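Long-range contacts in shikimate dehydrogenase (Listeria monocytogenes, PDB 3TNL), which catalyses the reversible NADPH-linked reduction of 3-dehydroshikimate to shikimate, the fourth of seven steps on the pathway to chorismate: residues Thr54-Ala59 with Lys303-Asp308; Lys155-Cys160 with Ser227-Asn232; Lys179-Phe184 with Thr205-Gln210. All coordinates share one frame; numbering follows the deposited sequence. Where two conformers were deposited one is given.

Interaction 1. Residues Thr54-Ala59 with Lys303-Asp308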
ATOM      1  N   THR B  54     -11.903   4.264  -5.659  1.00 19.26           N
ATOM      2  CA  THR B  54     -12.857   5.254  -5.192  1.00 20.97           C
ATOM      3  C   THR B  54     -13.986   4.578  -4.405  1.00 20.25           C
ATOM      4  O   THR B  54     -14.342   5.016  -3.313  1.00 20.41           O
ATOM      5  CB  THR B  54     -13.382   6.066  -6.372  1.00 20.62           C
ATOM      6  OG1 THR B  54     -12.300   6.829  -6.923  1.00 23.59           O
ATOM      7  CG2 THR B  54     -14.436   7.045  -5.887  1.00 19.10           C
ATOM      8  N   MET B  55     -14.556   3.515  -4.951  1.00 18.71           N
ATOM      9  CA  MET B  55     -15.591   2.777  -4.262  1.00 18.29           C
ATOM     10  C   MET B  55     -15.147   2.337  -2.864  1.00 19.52           C
ATOM     11  O   MET B  55     -15.831   2.625  -1.881  1.00 19.78           O
ATOM     12  CB  MET B  55     -16.014   1.566  -5.092  1.00 19.62           C
ATOM     13  CG  MET B  55     -16.832   0.519  -4.340  1.00 19.27           C
ATOM     14  SD  MET B  55     -17.686  -0.712  -5.381  1.00 24.97           S
ATOM     15  CE  MET B  55     -16.299  -1.468  -6.219  1.00 19.72           C
ATOM     16  N   HIS B  56     -14.026   1.624  -2.759  1.00 18.11           N
ATOM     17  CA  HIS B  56     -13.642   1.103  -1.447  1.00 16.73           C
ATOM     18  C   HIS B  56     -13.161   2.175  -0.485  1.00 17.85           C
ATOM     19  O   HIS B  56     -13.480   2.121   0.699  1.00 17.64           O
ATOM     20  CB  HIS B  56     -12.634  -0.045  -1.586  1.00 16.29           C
ATOM     21  CG  HIS B  56     -13.244  -1.257  -2.201  1.00 16.21           C
ATOM     22  ND1 HIS B  56     -14.166  -2.039  -1.524  1.00 19.33           N
ATOM     23  CD2 HIS B  56     -13.145  -1.772  -3.446  1.00 17.94           C
ATOM     24  CE1 HIS B  56     -14.580  -2.998  -2.327  1.00 19.78           C
ATOM     25  NE2 HIS B  56     -13.962  -2.874  -3.492  1.00 18.36           N
ATOM     26  N   ASN B  57     -12.416   3.159  -0.973  1.00 18.25           N
ATOM     27  CA  ASN B  57     -11.964   4.228  -0.076  1.00 18.71           C
ATOM     28  C   ASN B  57     -13.132   5.048   0.482  1.00 19.63           C
ATOM     29  O   ASN B  57     -13.151   5.414   1.646  1.00 21.16           O
ATOM     30  CB  ASN B  57     -10.914   5.101  -0.773  1.00 18.03           C
ATOM     31  CG  ASN B  57      -9.602   4.401  -0.887  1.00 17.44           C
ATOM     32  OD1 ASN B  57      -9.206   3.737   0.051  1.00 18.64           O
ATOM     33  ND2 ASN B  57      -8.932   4.525  -2.032  1.00 17.26           N
ATOM     34  N   GLU B  58     -14.119   5.307  -0.353  1.00 18.38           N
ATOM     35  CA  GLU B  58     -15.326   6.024   0.114  1.00 18.84           C
ATOM     36  C   GLU B  58     -16.049   5.163   1.148  1.00 20.81           C
ATOM     37  O   GLU B  58     -16.532   5.690   2.158  1.00 21.40           O
ATOM     38  CB  GLU B  58     -16.240   6.395  -1.051  1.00 20.92           C
ATOM     39  CG  GLU B  58     -15.666   7.498  -1.935  1.00 20.99           C
ATOM     40  CD  GLU B  58     -15.730   8.885  -1.334  1.00 27.95           C
ATOM     41  OE1 GLU B  58     -14.995   9.756  -1.829  1.00 28.23           O
ATOM     42  OE2 GLU B  58     -16.530   9.114  -0.402  1.00 31.49           O
ATOM     43  N   ALA B  59     -16.112   3.840   0.933  1.00 19.09           N
ATOM     44  CA  ALA B  59     -16.755   2.941   1.882  1.00 19.75           C
ATOM     45  C   ALA B  59     -15.979   2.903   3.202  1.00 21.61           C
ATOM     46  O   ALA B  59     -16.566   3.004   4.292  1.00 21.32           O
ATOM     47  CB  ALA B  59     -16.896   1.486   1.272  1.00 20.20           C
ATOM     48  N   LYS B 303     -17.524  -6.366   7.619  1.00 19.50           N
ATOM     49  CA  LYS B 303     -18.554  -5.374   7.794  1.00 21.05           C
ATOM     50  C   LYS B 303     -19.254  -5.230   6.445  1.00 22.58           C
ATOM     51  O   LYS B 303     -18.688  -5.479   5.405  1.00 21.83           O
ATOM     52  CB  LYS B 303     -18.017  -4.079   8.324  1.00 22.81           C
ATOM     53  CG  LYS B 303     -17.370  -4.305   9.696  1.00 25.86           C
ATOM     54  CD  LYS B 303     -17.312  -3.078  10.519  1.00 27.50           C
ATOM     55  CE  LYS B 303     -16.633  -3.368  11.850  1.00 27.21           C
ATOM     56  NZ  LYS B 303     -16.734  -2.264  12.820  1.00 34.04           N
ATOM     57  N   GLU B 304     -20.524  -4.869   6.500  1.00 25.69           N
ATOM     58  CA  GLU B 304     -21.334  -4.705   5.309  1.00 25.16           C
ATOM     59  C   GLU B 304     -21.055  -3.370   4.632  1.00 23.89           C
ATOM     60  O   GLU B 304     -21.105  -2.328   5.282  1.00 25.92           O
ATOM     61  CB  GLU B 304     -22.814  -4.754   5.739  1.00 27.54           C
ATOM     62  CG  GLU B 304     -23.810  -4.683   4.613  1.00 28.92           C
ATOM     63  CD  GLU B 304     -25.243  -4.909   5.080  1.00 35.34           C
ATOM     64  OE1 GLU B 304     -25.502  -4.911   6.306  1.00 35.63           O
ATOM     65  OE2 GLU B 304     -26.110  -5.077   4.202  1.00 42.06           O
ATOM     66  N   MET B 305     -20.799  -3.385   3.318  1.00 22.75           N
ATOM     67  CA  MET B 305     -20.603  -2.142   2.545  1.00 22.46           C
ATOM     68  C   MET B 305     -21.922  -1.418   2.374  1.00 25.79           C
ATOM     69  O   MET B 305     -22.911  -2.060   2.101  1.00 26.72           O
ATOM     70  CB  MET B 305     -20.048  -2.441   1.126  1.00 22.19           C
ATOM     71  CG  MET B 305     -20.071  -1.218   0.163  1.00 25.95           C
ATOM     72  SD  MET B 305     -19.543  -1.515  -1.571  1.00 33.49           S
ATOM     73  CE  MET B 305     -17.979  -1.864  -1.191  1.00 22.86           C
ATOM     74  N   PRO B 306     -21.924  -0.075   2.504  1.00 24.80           N
ATOM     75  CA  PRO B 306     -23.166   0.723   2.310  1.00 27.03           C
ATOM     76  C   PRO B 306     -23.356   1.002   0.807  1.00 26.49           C
ATOM     77  O   PRO B 306     -22.960   2.060   0.315  1.00 27.00           O
ATOM     78  CB  PRO B 306     -22.873   1.996   3.094  1.00 29.61           C
ATOM     79  CG  PRO B 306     -21.396   2.137   3.030  1.00 28.45           C
ATOM     80  CD  PRO B 306     -20.820   0.756   3.016  1.00 27.20           C
ATOM     81  N   VAL B 307     -23.965   0.042   0.097  1.00 25.24           N
ATOM     82  CA  VAL B 307     -24.070   0.084  -1.360  1.00 26.07           C
ATOM     83  C   VAL B 307     -24.835   1.284  -1.924  1.00 27.24           C
ATOM     84  O   VAL B 307     -24.421   1.885  -2.922  1.00 27.35           O
ATOM     85  CB  VAL B 307     -24.638  -1.274  -1.933  1.00 24.80           C
ATOM     86  CG1 VAL B 307     -25.000  -1.115  -3.417  1.00 26.46           C
ATOM     87  CG2 VAL B 307     -23.640  -2.429  -1.721  1.00 27.55           C
ATOM     88  N   ASP B 308     -25.952   1.623  -1.293  0.50 28.98           N
ATOM     89  CA  ASP B 308     -26.749   2.758  -1.732  0.50 30.04           C
ATOM     90  C   ASP B 308     -25.935   4.049  -1.616  0.50 29.53           C
ATOM     91  O   ASP B 308     -25.981   4.909  -2.501  0.50 29.26           O
ATOM     92  CB  ASP B 308     -28.022   2.858  -0.899  0.50 30.92           C
ATOM     93  CG  ASP B 308     -28.919   1.631  -1.045  0.50 33.81           C
ATOM     94  OD1 ASP B 308     -28.731   0.857  -2.006  0.50 38.55           O
ATOM     95  OD2 ASP B 308     -29.823   1.448  -0.200  0.50 36.07           O
TER
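Met305 reaches the Thr54-Ala59 part of helix 52-63 with a single methyl group, and three side chains of that helix receive it. Its CE lies 3.8 Å from CE1 of His56, and the imidazole ND1 is just as close, so the methyl meets the ring obliquely beside the bond between those two atoms. The same CE lies 4.1 Å from CG of Met55 and 4.3 Å from CB of Ala59, one helical turn further on. The Met305 chain leaves its backbone with CG anti to the N (chi1 169°), runs on extended through chi2, and bends only at the last torsion (chi3 -66°); it crosses both Met55 and His56 at about a right angle. A smaller contact follows in the next residue, where CD of the Pro306 ring comes to 4.4 Å from CB of Ala59.

Pro306, the centre of an inverse gamma turn, is the N-cap of helix 307-313, the chain's last helix, so Met305 stands one residue before that cap. Phe297 of helix 286-301 touches His56, Ala59 and Met305, while the imidazole is stacked on Tyr69 and meets Trp300 edge-to-face. On the same helix 52-63, Glu58 OE1 accepts hydrogen bonds from the backbone of Thr30 and Glu31 of the second subunit.

The contact thus joins helix 52-63 of the substrate-binding domain, which begins at the shikimate-binding Ser52, to the C-terminal segment. Built from methyl and methylene carbons and the rim of an imidazole, it depends on shape and burial and draws nothing from charge pairing.

Interaction 2. Residues Lys155-Cys160 with Ser227-Asn232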
ATOM      1  N   LYS B 155     -34.878 -21.438 -13.509  1.00 20.06           N
ATOM      2  CA  LYS B 155     -35.331 -21.059 -14.835  1.00 20.11           C
ATOM      3  C   LYS B 155     -34.187 -21.118 -15.835  1.00 18.03           C
ATOM      4  O   LYS B 155     -33.127 -21.624 -15.531  1.00 18.73           O
ATOM      5  CB  LYS B 155     -35.966 -19.674 -14.765  1.00 20.17           C
ATOM      6  CG  LYS B 155     -37.107 -19.605 -13.755  1.00 24.63           C
ATOM      7  CD  LYS B 155     -37.685 -18.241 -13.587  1.00 27.15           C
ATOM      8  CE  LYS B 155     -38.709 -18.214 -12.477  1.00 29.27           C
ATOM      9  NZ  LYS B 155     -39.186 -16.809 -12.241  1.00 34.10           N
ATOM     10  N   LYS B 156     -34.436 -20.618 -17.040  1.00 17.46           N
ATOM     11  CA  LYS B 156     -33.489 -20.665 -18.142  1.00 16.56           C
ATOM     12  C   LYS B 156     -32.927 -19.306 -18.490  1.00 15.18           C
ATOM     13  O   LYS B 156     -33.683 -18.312 -18.579  1.00 16.51           O
ATOM     14  CB  LYS B 156     -34.165 -21.237 -19.375  1.00 18.08           C
ATOM     15  CG  LYS B 156     -33.354 -21.290 -20.580  1.00 21.00           C
ATOM     16  CD  LYS B 156     -34.122 -22.158 -21.592  1.00 28.24           C
ATOM     17  CE  LYS B 156     -33.359 -22.356 -22.833  1.00 28.43           C
ATOM     18  NZ  LYS B 156     -33.939 -23.477 -23.676  1.00 19.93           N
ATOM     19  N   MET B 157     -31.614 -19.239 -18.638  0.70 14.78           N
ATOM     20  CA  MET B 157     -30.936 -18.036 -19.081  0.70 15.40           C
ATOM     21  C   MET B 157     -30.304 -18.317 -20.417  0.70 14.31           C
ATOM     22  O   MET B 157     -29.764 -19.397 -20.634  0.70 16.47           O
ATOM     23  CB  MET B 157     -29.826 -17.617 -18.092  0.70 15.62           C
ATOM     24  CG  MET B 157     -28.944 -16.453 -18.588  0.70 18.55           C
ATOM     25  SD  MET B 157     -27.821 -15.770 -17.329  0.70 20.18           S
ATOM     26  CE  MET B 157     -26.799 -17.212 -17.003  0.70 20.91           C
ATOM     27  N   THR B 158     -30.371 -17.324 -21.301  1.00 14.54           N
ATOM     28  CA  THR B 158     -29.673 -17.313 -22.574  1.00 13.96           C
ATOM     29  C   THR B 158     -28.635 -16.177 -22.413  1.00 15.18           C
ATOM     30  O   THR B 158     -28.971 -15.094 -22.014  1.00 14.52           O
ATOM     31  CB  THR B 158     -30.559 -17.080 -23.772  1.00 13.19           C
ATOM     32  OG1 THR B 158     -31.427 -18.219 -23.901  1.00 16.23           O
ATOM     33  CG2 THR B 158     -29.762 -16.943 -25.042  1.00 15.02           C
ATOM     34  N   ILE B 159     -27.386 -16.460 -22.715  1.00 13.91           N
ATOM     35  CA  ILE B 159     -26.326 -15.482 -22.526  1.00 15.52           C
ATOM     36  C   ILE B 159     -25.355 -15.471 -23.696  1.00 13.17           C
ATOM     37  O   ILE B 159     -25.013 -16.526 -24.253  1.00 14.97           O
ATOM     38  CB  ILE B 159     -25.620 -15.747 -21.179  1.00 14.34           C
ATOM     39  CG1 ILE B 159     -24.576 -14.667 -20.868  1.00 16.86           C
ATOM     40  CG2 ILE B 159     -24.984 -17.149 -21.138  1.00 15.58           C
ATOM     41  CD1 ILE B 159     -23.985 -14.784 -19.462  1.00 16.91           C
ATOM     42  N   CYS B 160     -24.924 -14.268 -24.077  1.00 13.94           N
ATOM     43  CA  CYS B 160     -23.937 -14.062 -25.118  1.00 15.36           C
ATOM     44  C   CYS B 160     -22.595 -13.785 -24.457  1.00 15.99           C
ATOM     45  O   CYS B 160     -22.464 -12.890 -23.641  1.00 16.03           O
ATOM     46  CB  CYS B 160     -24.253 -12.843 -25.988  1.00 14.74           C
ATOM     47  SG  CYS B 160     -25.819 -12.963 -26.843  1.00 18.21           S
ATOM     48  N   SER B 227     -36.494 -18.481 -22.204  1.00 15.65           N
ATOM     49  CA  SER B 227     -35.717 -17.938 -21.104  1.00 13.84           C
ATOM     50  C   SER B 227     -36.394 -16.871 -20.311  1.00 13.71           C
ATOM     51  O   SER B 227     -37.153 -16.067 -20.847  1.00 16.72           O
ATOM     52  CB  SER B 227     -34.440 -17.329 -21.646  1.00 15.31           C
ATOM     53  OG  SER B 227     -33.675 -18.295 -22.306  1.00 16.73           O
ATOM     54  N   VAL B 228     -36.088 -16.867 -19.021  1.00 14.27           N
ATOM     55  CA  VAL B 228     -36.564 -15.794 -18.140  1.00 13.74           C
ATOM     56  C   VAL B 228     -35.707 -14.506 -18.373  1.00 12.61           C
ATOM     57  O   VAL B 228     -36.208 -13.372 -18.211  1.00 15.82           O
ATOM     58  CB  VAL B 228     -36.503 -16.239 -16.639  1.00 15.37           C
ATOM     59  CG1 VAL B 228     -35.091 -16.438 -16.138  1.00 18.15           C
ATOM     60  CG2 VAL B 228     -37.239 -15.223 -15.808  1.00 18.50           C
ATOM     61  N   ILE B 229     -34.475 -14.715 -18.833  1.00 14.12           N
ATOM     62  CA  ILE B 229     -33.534 -13.621 -19.006  1.00 14.62           C
ATOM     63  C   ILE B 229     -32.620 -13.908 -20.183  1.00 13.79           C
ATOM     64  O   ILE B 229     -32.215 -15.060 -20.437  1.00 14.45           O
ATOM     65  CB  ILE B 229     -32.706 -13.453 -17.702  1.00 14.08           C
ATOM     66  CG1 ILE B 229     -31.864 -12.163 -17.742  1.00 16.85           C
ATOM     67  CG2 ILE B 229     -31.889 -14.696 -17.372  1.00 15.53           C
ATOM     68  CD1 ILE B 229     -31.254 -11.815 -16.383  1.00 17.89           C
ATOM     69  N   PHE B 230     -32.298 -12.827 -20.916  1.00 14.63           N
ATOM     70  CA  PHE B 230     -31.352 -12.799 -22.017  1.00 13.91           C
ATOM     71  C   PHE B 230     -30.300 -11.780 -21.600  1.00 14.86           C
ATOM     72  O   PHE B 230     -30.615 -10.635 -21.342  1.00 15.08           O
ATOM     73  CB  PHE B 230     -32.028 -12.383 -23.332  1.00 14.68           C
ATOM     74  CG  PHE B 230     -31.081 -12.209 -24.487  1.00 13.72           C
ATOM     75  CD1 PHE B 230     -30.280 -13.250 -24.880  1.00 13.33           C
ATOM     76  CD2 PHE B 230     -31.016 -11.022 -25.201  1.00 17.08           C
ATOM     77  CE1 PHE B 230     -29.428 -13.121 -25.944  1.00 15.17           C
ATOM     78  CE2 PHE B 230     -30.134 -10.901 -26.280  1.00 16.93           C
ATOM     79  CZ  PHE B 230     -29.325 -11.956 -26.627  1.00 16.07           C
ATOM     80  N   THR B 231     -29.058 -12.204 -21.562  1.00 13.93           N
ATOM     81  CA  THR B 231     -27.957 -11.382 -21.085  1.00 14.33           C
ATOM     82  C   THR B 231     -26.830 -11.221 -22.069  1.00 15.41           C
ATOM     83  O   THR B 231     -26.401 -12.179 -22.687  1.00 15.19           O
ATOM     84  CB  THR B 231     -27.331 -12.096 -19.825  1.00 15.70           C
ATOM     85  OG1 THR B 231     -28.344 -12.227 -18.815  1.00 17.30           O
ATOM     86  CG2 THR B 231     -26.113 -11.334 -19.259  1.00 14.13           C
ATOM     87  N   ASN B 232     -26.364  -9.996 -22.242  1.00 13.86           N
ATOM     88  CA  ASN B 232     -25.171  -9.739 -22.995  1.00 14.82           C
ATOM     89  C   ASN B 232     -23.987  -9.684 -22.025  1.00 14.46           C
ATOM     90  O   ASN B 232     -23.951  -8.864 -21.114  1.00 15.12           O
ATOM     91  CB  ASN B 232     -25.180  -8.396 -23.724  1.00 14.95           C
ATOM     92  CG  ASN B 232     -23.839  -8.127 -24.385  1.00 14.28           C
ATOM     93  OD1 ASN B 232     -23.398  -8.912 -25.249  1.00 14.63           O
ATOM     94  ND2 ASN B 232     -23.119  -7.093 -23.929  1.00 15.61           N
TER
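Strands 156-160 and 229-232, first and fourth in chain order, lie side by side at the centre of the parallel Rossmann-type sheet, where the order of strand addition switches to the other side. Their backbones are joined by a parallel ladder. Its first rung, Val228 N to Lys156 O (2.8 Å), is bent, with an N-H...O angle of 143°; then Thr158 N donates to Ile229 O (3.0 Å), Thr158 O accepts from Thr231 N, and Cys160 N closes on Thr231 O (2.9 Å). Beyond Cys160 the chain enters the glycine-rich turn at Gly161, inferred to bind NADP(+).

Met157, Ile159, Ile229 and Thr231 share one face, toward helix 164-175. Here Met157 and Ile229 lie side by side, CG to CG2 at 3.6 Å, and Thr231 OG1 turns to Tyr141 OH. On the other face, against helix 217-226, the Phe230 ring leans across Thr158, its CD1 3.7 Å from Thr158 CG2, because CG stands anti to the backbone N (chi1 175°). Cys160 SG approaches the same ring obliquely, 4.7 Å from its centroid. Beside the first rungs, Thr158 OG1 donates to Ser227 OG over 2.8 Å, and that serine oxygen is also hydrogen-bonded to the carbonyl of Glu223.

Interaction 3. Residues Lys179-Phe184 with Thr205-Gln210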
ATOM      1  N   LYS B 179     -31.717 -23.363 -13.840  1.00 18.46           N
ATOM      2  CA  LYS B 179     -32.004 -24.713 -14.364  1.00 19.10           C
ATOM      3  C   LYS B 179     -31.347 -25.042 -15.695  1.00 19.30           C
ATOM      4  O   LYS B 179     -30.934 -26.184 -15.928  1.00 19.24           O
ATOM      5  CB  LYS B 179     -33.531 -24.911 -14.479  1.00 20.65           C
ATOM      6  CG  LYS B 179     -34.008 -26.306 -14.925  1.00 25.40           C
ATOM      7  CD  LYS B 179     -35.518 -26.310 -15.248  1.00 30.80           C
ATOM      8  CE  LYS B 179     -35.995 -27.724 -15.545  1.00 32.08           C
ATOM      9  NZ  LYS B 179     -35.173 -28.359 -16.595  1.00 37.06           N
ATOM     10  N   GLU B 180     -31.271 -24.043 -16.569  1.00 18.22           N
ATOM     11  CA  GLU B 180     -30.714 -24.238 -17.900  1.00 17.17           C
ATOM     12  C   GLU B 180     -30.004 -22.981 -18.336  1.00 16.27           C
ATOM     13  O   GLU B 180     -30.478 -21.884 -18.038  1.00 16.44           O
ATOM     14  CB  GLU B 180     -31.864 -24.448 -18.897  1.00 19.55           C
ATOM     15  CG  GLU B 180     -32.859 -25.542 -18.566  1.00 21.58           C
ATOM     16  CD  GLU B 180     -34.007 -25.568 -19.580  1.00 22.84           C
ATOM     17  OE1 GLU B 180     -34.976 -24.772 -19.409  1.00 24.07           O
ATOM     18  OE2 GLU B 180     -33.948 -26.448 -20.486  1.00 25.78           O
ATOM     19  N   ILE B 181     -28.902 -23.150 -19.029  1.00 16.06           N
ATOM     20  CA  ILE B 181     -28.141 -22.033 -19.578  1.00 15.71           C
ATOM     21  C   ILE B 181     -27.782 -22.331 -21.019  1.00 16.16           C
ATOM     22  O   ILE B 181     -27.184 -23.363 -21.323  1.00 16.75           O
ATOM     23  CB  ILE B 181     -26.832 -21.765 -18.780  1.00 17.06           C
ATOM     24  CG1 ILE B 181     -27.184 -21.396 -17.329  1.00 16.71           C
ATOM     25  CG2 ILE B 181     -26.030 -20.656 -19.423  1.00 17.10           C
ATOM     26  CD1 ILE B 181     -26.008 -21.153 -16.419  1.00 18.99           C
ATOM     27  N   SER B 182     -28.175 -21.432 -21.912  1.00 15.25           N
ATOM     28  CA  SER B 182     -27.823 -21.502 -23.302  1.00 15.61           C
ATOM     29  C   SER B 182     -26.857 -20.365 -23.630  1.00 15.01           C
ATOM     30  O   SER B 182     -27.214 -19.192 -23.529  1.00 15.63           O
ATOM     31  CB  SER B 182     -29.028 -21.451 -24.208  1.00 15.22           C
ATOM     32  OG  SER B 182     -29.822 -22.619 -23.987  1.00 17.28           O
ATOM     33  N   ILE B 183     -25.642 -20.754 -24.014  1.00 15.35           N
ATOM     34  CA  ILE B 183     -24.567 -19.809 -24.333  1.00 14.95           C
ATOM     35  C   ILE B 183     -24.429 -19.662 -25.835  1.00 15.47           C
ATOM     36  O   ILE B 183     -24.441 -20.656 -26.573  1.00 15.52           O
ATOM     37  CB  ILE B 183     -23.205 -20.321 -23.791  1.00 14.71           C
ATOM     38  CG1 ILE B 183     -23.307 -20.665 -22.289  1.00 14.26           C
ATOM     39  CG2 ILE B 183     -22.053 -19.329 -24.115  1.00 15.35           C
ATOM     40  CD1 ILE B 183     -22.098 -21.422 -21.723  1.00 18.03           C
ATOM     41  N   PHE B 184     -24.270 -18.413 -26.274  1.00 14.22           N
ATOM     42  CA  PHE B 184     -24.014 -18.083 -27.669  1.00 14.92           C
ATOM     43  C   PHE B 184     -22.717 -17.295 -27.748  1.00 15.47           C
ATOM     44  O   PHE B 184     -22.504 -16.349 -27.006  1.00 16.54           O
ATOM     45  CB  PHE B 184     -25.138 -17.275 -28.296  1.00 13.41           C
ATOM     46  CG  PHE B 184     -26.373 -18.082 -28.547  1.00 14.20           C
ATOM     47  CD1 PHE B 184     -26.693 -18.476 -29.822  1.00 14.87           C
ATOM     48  CD2 PHE B 184     -27.214 -18.445 -27.495  1.00 14.82           C
ATOM     49  CE1 PHE B 184     -27.828 -19.231 -30.058  1.00 16.19           C
ATOM     50  CE2 PHE B 184     -28.347 -19.194 -27.718  1.00 14.30           C
ATOM     51  CZ  PHE B 184     -28.643 -19.613 -29.005  1.00 16.05           C
ATOM     52  N   THR B 205     -22.797 -29.689 -11.839  1.00 28.80           N
ATOM     53  CA  THR B 205     -24.050 -29.155 -11.313  1.00 27.30           C
ATOM     54  C   THR B 205     -25.202 -29.908 -11.973  1.00 26.72           C
ATOM     55  O   THR B 205     -24.969 -30.761 -12.839  1.00 25.53           O
ATOM     56  CB  THR B 205     -24.201 -27.613 -11.583  1.00 27.57           C
ATOM     57  OG1 THR B 205     -24.618 -27.380 -12.940  1.00 24.57           O
ATOM     58  CG2 THR B 205     -22.892 -26.859 -11.296  1.00 27.71           C
ATOM     59  N   ASP B 206     -26.432 -29.605 -11.564  1.00 27.71           N
ATOM     60  CA  ASP B 206     -27.616 -30.176 -12.200  1.00 29.68           C
ATOM     61  C   ASP B 206     -28.177 -29.236 -13.288  1.00 26.63           C
ATOM     62  O   ASP B 206     -29.246 -29.495 -13.846  1.00 28.00           O
ATOM     63  CB  ASP B 206     -28.708 -30.506 -11.185  1.00 31.76           C
ATOM     64  CG  ASP B 206     -28.408 -31.775 -10.380  1.00 38.78           C
ATOM     65  OD1 ASP B 206     -27.672 -32.676 -10.880  1.00 42.74           O
ATOM     66  OD2 ASP B 206     -28.948 -31.880  -9.261  1.00 44.55           O
ATOM     67  N   CYS B 207     -27.454 -28.158 -13.587  1.00 24.13           N
ATOM     68  CA  CYS B 207     -27.879 -27.214 -14.642  1.00 22.00           C
ATOM     69  C   CYS B 207     -27.590 -27.839 -16.014  1.00 21.71           C
ATOM     70  O   CYS B 207     -26.563 -28.512 -16.177  1.00 25.53           O
ATOM     71  CB  CYS B 207     -27.091 -25.912 -14.503  1.00 20.10           C
ATOM     72  SG  CYS B 207     -27.530 -24.622 -15.682  1.00 20.03           S
ATOM     73  N   LYS B 208     -28.493 -27.617 -16.966  1.00 20.70           N
ATOM     74  CA  LYS B 208     -28.376 -28.116 -18.338  1.00 20.90           C
ATOM     75  C   LYS B 208     -27.853 -26.975 -19.203  1.00 19.29           C
ATOM     76  O   LYS B 208     -28.555 -26.006 -19.463  1.00 19.44           O
ATOM     77  CB  LYS B 208     -29.710 -28.639 -18.870  1.00 22.51           C
ATOM     78  CG  LYS B 208     -30.385 -29.706 -17.992  1.00 27.30           C
ATOM     79  CD  LYS B 208     -29.429 -30.838 -17.590  1.00 31.27           C
ATOM     80  CE  LYS B 208     -30.103 -31.797 -16.599  1.00 36.41           C
ATOM     81  NZ  LYS B 208     -29.119 -32.720 -15.956  1.00 41.29           N
ATOM     82  N   ALA B 209     -26.608 -27.104 -19.604  1.00 17.65           N
ATOM     83  CA  ALA B 209     -25.912 -26.100 -20.393  1.00 16.90           C
ATOM     84  C   ALA B 209     -25.675 -26.574 -21.818  1.00 19.15           C
ATOM     85  O   ALA B 209     -25.428 -27.763 -22.082  1.00 18.63           O
ATOM     86  CB  ALA B 209     -24.579 -25.755 -19.719  1.00 18.64           C
ATOM     87  N   GLN B 210     -25.714 -25.627 -22.742  1.00 17.42           N
ATOM     88  CA  GLN B 210     -25.422 -25.867 -24.144  1.00 17.73           C
ATOM     89  C   GLN B 210     -24.830 -24.612 -24.758  1.00 16.58           C
ATOM     90  O   GLN B 210     -25.053 -23.517 -24.236  1.00 17.38           O
ATOM     91  CB  GLN B 210     -26.624 -26.370 -24.921  1.00 20.25           C
ATOM     92  CG  GLN B 210     -27.809 -25.556 -24.870  1.00 23.23           C
ATOM     93  CD  GLN B 210     -29.079 -26.321 -25.358  1.00 28.90           C
ATOM     94  OE1 GLN B 210     -29.021 -27.415 -25.965  1.00 25.93           O
ATOM     95  NE2 GLN B 210     -30.213 -25.706 -25.122  1.00 31.71           N
TER
HETATM   96  O   HOH W   1     -31.474 -28.534 -14.649  1.00 25.44           O
HETATM   97  O   HOH W   2     -29.821 -24.990 -22.172  1.00 26.04           O
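Ser182 and Gln210 face each other on one side of a parallel strand pair, and Ile181 and Cys207 meet on the other. The Gln210 chain rises from its strand with CG between the backbone N and the carbonyl carbon (chi1 55°) and then runs extended, which brings its amide NE2 to 3.3 Å from Ser182 OG. The serine hydroxyl is hydrogen-bonded to Glu223 OE1 of helix 217-226. A water gives one hydrogen to Ser182 OG (3.0 Å) and the other to Lys208 O, linking the serine side chain to the backbone of the partner strand.

On the opposite face, CG1 of Ile181 touches Cys207 SG at 3.6 Å, and Ile201 of helix 191-204 packs on the sulfur-bearing residue. These strands belong to a right-handed beta-alpha-beta unit, with helix 191-204 as the crossover, at the outer edge of the Rossmann-type sheet. Their ladder alternates from one strand to the other: Lys208 N to Lys179 O, Ile181 N to Lys208 O (2.9 Å), Gln210 N to Ile181 O, and Ile183 N to Gln210 O (2.8 Å), the last almost straight, with an N-H...O angle of 178°.

Just past the end of the crossover helix, before the second strand begins, Thr205 OG1 accepts from Cys207 N (3.0 Å) in an ST turn. A second water bridges the carbonyls there, donating to Lys179 O at 2.7 Å and to Asp206 O at 2.6 Å.

From the N terminus, the chain first passes 54-59, in the substrate-binding domain, and meets its partner 303-308 only near the C terminus, so interaction 1 closes a loop holding nearly all the rest of the fold. Within that loop, 155-160 opens interaction 2, then 179-184 pairs with 205-210 in interaction 3 before 227-232 completes interaction 2. The three are nested and none cross. Interactions 2 and 3 share one parallel sheet, strands 156-160 and 180-185 being neighbours in it, with Ile159 N to Ser182 O at 2.9 Å between them. Interaction 1 lies on the opposite side of the chain's centre, its own centre about 30 Å from that of interaction 2.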